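Local coordinates for protein pyocin-S2 (Pseudomonas aeruginosa, PDB 5ODW) that kills sensitive bacteria by breaking down their chromosomal DNA, and is represented here by its largely helical N-terminal part, without the nuclease domain, at residues 78-81 with 82-86; 107-110 with 111-115; 169-172 with 173-177. One frame throughout, in Å; residues are numbered along the deposited sequence.

Interaction 1 (78-81 with 82-86); sequences KEVD and ELKSE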
# COMPACT_ATOMS: atom_id res chain seq x y z
N LYS C 78 -3.67 57.78 22.98
CA LYS C 78 -3.10 57.34 24.26
C LYS C 78 -1.58 57.02 24.06
O LYS C 78 -0.79 57.23 24.99
CB LYS C 78 -3.86 56.13 24.83
CG LYS C 78 -3.63 55.87 26.32
CD LYS C 78 -3.93 54.40 26.67
CE LYS C 78 -3.26 53.93 27.94
NZ LYS C 78 -3.44 52.47 28.16
N GLU C 79 -1.19 56.53 22.85
CA GLU C 79 0.22 56.24 22.53
C GLU C 79 0.97 57.57 22.51
O GLU C 79 2.05 57.70 23.11
CB GLU C 79 0.37 55.57 21.15
CG GLU C 79 0.14 54.07 21.11
CD GLU C 79 0.48 53.43 19.78
OE1 GLU C 79 1.44 53.91 19.12
OE2 GLU C 79 -0.18 52.44 19.41
N VAL C 80 0.35 58.57 21.82
CA VAL C 80 0.81 59.95 21.66
C VAL C 80 0.98 60.54 23.06
O VAL C 80 2.03 61.11 23.35
CB VAL C 80 -0.19 60.75 20.76
CG1 VAL C 80 0.05 62.26 20.83
CG2 VAL C 80 -0.14 60.27 19.32
N ASP C 81 -0.02 60.35 23.94
CA ASP C 81 -0.01 60.87 25.31
C ASP C 81 1.09 60.22 26.18
O ASP C 81 1.70 60.94 26.97
CB ASP C 81 -1.40 60.80 25.96
CG ASP C 81 -2.37 61.88 25.46
OD1 ASP C 81 -2.15 62.41 24.33
OD2 ASP C 81 -3.35 62.16 26.17
N GLU C 82 1.38 58.93 26.00
CA GLU C 82 2.50 58.29 26.72
C GLU C 82 3.86 58.86 26.29
O GLU C 82 4.71 59.15 27.13
CB GLU C 82 2.48 56.78 26.53
CG GLU C 82 1.65 56.02 27.55
CD GLU C 82 2.17 56.21 28.97
OE1 GLU C 82 3.08 57.05 29.16
OE2 GLU C 82 1.68 55.52 29.88
N LEU C 83 4.07 59.01 24.99
CA LEU C 83 5.29 59.61 24.44
C LEU C 83 5.43 61.08 24.80
O LEU C 83 6.54 61.54 25.02
CB LEU C 83 5.34 59.48 22.92
CG LEU C 83 5.65 58.11 22.35
CD1 LEU C 83 5.55 58.14 20.85
CD2 LEU C 83 7.05 57.62 22.76
N LYS C 84 4.30 61.81 24.83
CA LYS C 84 4.22 63.23 25.19
C LYS C 84 4.74 63.41 26.62
O LYS C 84 5.61 64.26 26.86
CB LYS C 84 2.75 63.67 25.13
CG LYS C 84 2.50 65.07 24.59
CD LYS C 84 1.04 65.49 24.83
CE LYS C 84 0.07 64.81 23.90
NZ LYS C 84 -1.35 65.10 24.26
N SER C 85 4.23 62.57 27.56
CA SER C 85 4.60 62.62 28.97
C SER C 85 5.97 62.02 29.24
O SER C 85 6.70 62.57 30.07
CB SER C 85 3.52 62.00 29.85
OG SER C 85 2.53 62.99 30.09
N GLU C 86 6.35 60.97 28.49
CA GLU C 86 7.68 60.34 28.57
C GLU C 86 8.79 61.35 28.22
O GLU C 86 9.93 61.18 28.67
CB GLU C 86 7.76 59.16 27.59
CG GLU C 86 7.34 57.85 28.20
CD GLU C 86 7.10 56.72 27.22
OE1 GLU C 86 7.81 56.66 26.18
OE2 GLU C 86 6.23 55.87 27.50
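Lys84 runs alongside Asp81, three residues earlier on the helix, with both side chains pointing the same way, and its CE passes across Val80 CG1 at 4.0 Å. One lysine thus serves two partners in the preceding turn: its methylene chain meets a hydrophobic branch, and its ammonium group pairs with a carboxylate. Val80 offers CG1 because that branch lies anti to the backbone N (chi1 167°). The lysine reaches the acid through a bend at its third torsion (chi3 -74°), which folds the end of an otherwise extended chain back toward the previous turn. The salt bridge then forms between Lys84 NZ and Asp81 OD1 at 2.8 Å. NZ does not approach in the carboxylate plane but from well above it, 57° out, so the pairing looks more electrostatic than directional. Beneath the side chains, successive i to i+4 backbone bonds set the spacing, among them Lys84 N to Val80 O at 2.8 Å and Ser85 N to Asp81 O at 3.1 Å. Leu83 rests its CG against Glu79 O at 3.7 Å, and its far end turns to helix 96-121, where it meets Ile105 and Leu109. Lys78 and Glu82 are oppositely charged, yet Lys78 NZ stays 6.2 Å from Glu82 OE2 and makes no ion pair with it. Lys84 NZ also donates a hydrogen bond to Gly91 O, in the connection leading to helix 96-121, and has a long, weak ion pair with Glu102. A buried ammonium group supplied with a carboxylate, a carbonyl oxygen and a second, more distant acid probably remains protonated; the i to i+3 bridge holds the lysine end in place along the helix, while the bond to Gly91 O links helix 72-86 to the connection after it.

Interaction 2 (107-110 with 111-115); sequences DALM and DAKAK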
# COMPACT_ATOMS: atom_id res chain seq x y z
N ASP C 107 4.66 63.25 14.24
CA ASP C 107 5.42 62.96 13.02
C ASP C 107 6.41 61.80 13.19
O ASP C 107 6.54 60.96 12.31
CB ASP C 107 6.17 64.20 12.55
CG ASP C 107 5.26 65.29 12.04
OD1 ASP C 107 4.03 65.09 12.05
OD2 ASP C 107 5.76 66.34 11.62
N ALA C 108 7.12 61.77 14.32
CA ALA C 108 8.09 60.71 14.63
C ALA C 108 7.37 59.40 14.76
O ALA C 108 7.88 58.38 14.27
CB ALA C 108 8.84 61.03 15.91
N LEU C 109 6.16 59.42 15.39
CA LEU C 109 5.31 58.24 15.55
C LEU C 109 4.78 57.79 14.21
O LEU C 109 4.86 56.61 13.90
CB LEU C 109 4.16 58.48 16.54
CG LEU C 109 3.39 57.23 17.00
CD1 LEU C 109 4.29 56.25 17.76
CD2 LEU C 109 2.19 57.62 17.84
N MET C 110 4.29 58.76 13.40
CA MET C 110 3.77 58.55 12.05
C MET C 110 4.83 57.86 11.18
O MET C 110 4.52 56.83 10.58
CB MET C 110 3.38 59.89 11.43
CG MET C 110 2.27 59.80 10.41
SD MET C 110 2.21 61.19 9.26
CE MET C 110 1.66 62.51 10.34
N ASP C 111 6.04 58.39 11.18
CA ASP C 111 7.13 57.82 10.40
C ASP C 111 7.49 56.40 10.85
O ASP C 111 7.78 55.55 10.03
CB ASP C 111 8.36 58.72 10.47
CG ASP C 111 8.19 60.00 9.68
OD1 ASP C 111 7.14 60.16 9.03
OD2 ASP C 111 9.11 60.85 9.70
N ALA C 112 7.47 56.17 12.16
CA ALA C 112 7.79 54.85 12.70
C ALA C 112 6.78 53.83 12.21
O ALA C 112 7.12 52.71 11.86
CB ALA C 112 7.80 54.90 14.22
N LYS C 113 5.52 54.25 12.19
CA LYS C 113 4.41 53.42 11.72
C LYS C 113 4.46 53.23 10.22
O LYS C 113 4.14 52.15 9.72
CB LYS C 113 3.06 54.00 12.17
CG LYS C 113 2.90 53.90 13.68
CD LYS C 113 1.50 54.15 14.18
CE LYS C 113 1.45 53.94 15.68
NZ LYS C 113 1.81 52.55 16.06
N ALA C 114 4.91 54.27 9.52
CA ALA C 114 5.10 54.27 8.07
C ALA C 114 6.19 53.23 7.67
O ALA C 114 5.98 52.46 6.73
CB ALA C 114 5.51 55.66 7.61
N LYS C 115 7.32 53.20 8.42
CA LYS C 115 8.46 52.30 8.23
C LYS C 115 7.99 50.87 8.42
O LYS C 115 8.24 50.03 7.55
CB LYS C 115 9.58 52.63 9.23
CG LYS C 115 10.92 52.05 8.87
CD LYS C 115 11.97 53.12 8.90
CE LYS C 115 13.36 52.57 8.77
NZ LYS C 115 14.39 53.60 9.07
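Leu109 and Lys113 lie side by side on one flank of the helix, pointing the same way, and touch where Leu109 CG comes 4.0 Å from Lys113 CE. The leucine carries CG anti to the backbone N (chi1 -168°), while the lysine chain stays extended until its last torsion, where a bend (chi4 -61°) turns NZ aside. The aliphatic part of the lysine therefore packs against leucine, and its charge is delivered beyond the hydrocarbon. Closer to the backbone, Lys113 CG rests 3.4 Å from Leu109 O, the same oxygen that accepts the bond from Lys113 N at 3.0 Å. Ala114 sits likewise over the preceding turn, its CB 3.3 Å from Met110 O, which takes the hydrogen bond of Ala114 N in the carbonyl plane. On the exposed flank, the carboxylate of Asp111 lies near the previous turn, close to Asp107 O. The carboxylate and that carbonyl oxygen are both acceptors and form no bond; it is Asp111 N that binds Asp107 O, at 2.9 Å. The two acids keep apart, with Asp107 OD1 6.6 Å from Asp111 OD1. A second shell fixes the carboxylate of Asp107: one oxygen accepts a hydrogen bond from Ser183 and the other forms a salt bridge with Lys103, one turn earlier. The ammonium end of Lys113 in turn has a long, weak ion pair with Glu79. Helix 96-121 packs on two neighbours through two flanks. Leu109 faces helix 72-86, where it meets Glu79, Val80 and Leu83, whereas Met110 lies on Leu179, Lys180 and Ser183 of helix 153-204, and Lys113 touches Gln175 of that same long helix.

Interaction 3 (169-172 with 173-177); sequences ADIY and KAQIA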
# COMPACT_ATOMS: atom_id res chain seq x y z
N ALA C 169 -0.92 45.54 9.51
CA ALA C 169 -0.89 46.43 8.35
C ALA C 169 -2.20 47.19 8.20
O ALA C 169 -2.17 48.33 7.75
CB ALA C 169 -0.60 45.64 7.09
N ASP C 170 -3.33 46.58 8.56
CA ASP C 170 -4.62 47.27 8.48
C ASP C 170 -4.66 48.43 9.50
O ASP C 170 -4.98 49.57 9.14
CB ASP C 170 -5.79 46.26 8.69
CG ASP C 170 -7.17 46.83 8.38
OD1 ASP C 170 -7.38 47.32 7.24
OD2 ASP C 170 -8.05 46.78 9.28
N ILE C 171 -4.28 48.13 10.75
CA ILE C 171 -4.19 49.05 11.88
C ILE C 171 -3.20 50.21 11.58
O ILE C 171 -3.61 51.37 11.61
CB ILE C 171 -3.86 48.26 13.20
CG1 ILE C 171 -4.96 47.22 13.57
CG2 ILE C 171 -3.54 49.19 14.37
CD1 ILE C 171 -6.44 47.71 13.69
N TYR C 172 -1.93 49.88 11.24
CA TYR C 172 -0.87 50.85 10.88
C TYR C 172 -1.34 51.84 9.79
O TYR C 172 -1.13 53.04 9.97
CB TYR C 172 0.41 50.14 10.41
CG TYR C 172 1.24 49.43 11.46
CD1 TYR C 172 1.60 50.07 12.65
CD2 TYR C 172 1.83 48.19 11.19
CE1 TYR C 172 2.43 49.45 13.58
CE2 TYR C 172 2.66 47.56 12.12
CZ TYR C 172 2.96 48.19 13.31
OH TYR C 172 3.80 47.57 14.21
N LYS C 173 -1.98 51.35 8.69
CA LYS C 173 -2.53 52.15 7.58
C LYS C 173 -3.53 53.19 8.10
O LYS C 173 -3.50 54.34 7.66
CB LYS C 173 -3.25 51.25 6.54
CG LYS C 173 -2.58 51.14 5.17
CD LYS C 173 -3.41 50.23 4.23
CE LYS C 173 -2.67 49.70 3.02
NZ LYS C 173 -3.25 48.41 2.53
N ALA C 174 -4.42 52.78 9.03
CA ALA C 174 -5.45 53.61 9.66
C ALA C 174 -4.87 54.59 10.69
O ALA C 174 -5.39 55.71 10.82
CB ALA C 174 -6.49 52.72 10.32
N GLN C 175 -3.82 54.16 11.44
CA GLN C 175 -3.14 54.98 12.45
C GLN C 175 -2.44 56.17 11.83
O GLN C 175 -2.44 57.25 12.43
CB GLN C 175 -2.15 54.14 13.27
CG GLN C 175 -2.82 53.33 14.37
CD GLN C 175 -1.84 52.62 15.27
OE1 GLN C 175 -1.86 52.79 16.48
NE2 GLN C 175 -0.99 51.78 14.71
N ILE C 176 -1.87 55.99 10.61
CA ILE C 176 -1.20 57.06 9.84
C ILE C 176 -2.23 58.13 9.46
O ILE C 176 -1.94 59.32 9.58
CB ILE C 176 -0.37 56.50 8.64
CG1 ILE C 176 0.77 55.58 9.14
CG2 ILE C 176 0.22 57.66 7.81
CD1 ILE C 176 1.31 54.64 8.17
N ALA C 177 -3.45 57.71 9.07
CA ALA C 177 -4.57 58.59 8.73
C ALA C 177 -4.95 59.45 9.94
O ALA C 177 -5.15 60.67 9.78
CB ALA C 177 -5.77 57.77 8.28
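Ile171 and Gln175 meet at a slant on the buried side of the helix, with Ile171 CG2 3.9 Å from Gln175 CD. Tyr172 closes on the same glutamine from the neighbouring position, where CD1 of its ring and the amide meet obliquely, their planes 28° apart. With CG beside the backbone N and anti to the carbonyl carbon (chi1 -80°), Gln175 keeps CG 3.5 Å from Ile171 O, and Gln175 N binds that oxygen at 2.8 Å, nearly along the C=O axis. Ile176 adds its CG1 and CD1, which lie over Tyr172 O. The opposite character belongs to Lys173. This exposed side chain touches the previous turn mainly near its root, with CB 3.3 Å from Ala169 O, and then stretches away; its NZ remains 6.4 Å from Asp170 OD1 and has a long, weak ion pair with Glu121. Its backbone N meets Ala169 O at 3.2 Å, from above the carbonyl plane. Helices cover the buried side of the segment: Ile171 packs on His65 and Leu68 of helix 47-70, Gln175 on Leu72 and Glu75 of helix 72-86, and Ile176 on Leu117 of helix 96-121, while the Tyr172 hydroxyl makes a weak hydrogen bond to Ile23, just before strand 24-26.

In the fold
Followed from the N terminus, the chain passes through interaction 1 on helix 72-86, interaction 2 on helix 96-121 and interaction 3 on helix 153-204. Each lies within a single helix, so none closes a loop, and they run in series without nesting or crossing. Their inward-facing side chains nevertheless meet. Interactions 1 and 2, centres about 14 Å apart, join consecutive helices through packing of Val80 CG2 on Leu109 CD2 at 3.8 Å. Interactions 2 and 3 lie about 11 Å apart between centres, with Met110 CG 3.9 Å from Ile176 CG2. Glu79, Lys113 and Gln175 bring all three together, linking the long C-terminal helix to both earlier ones.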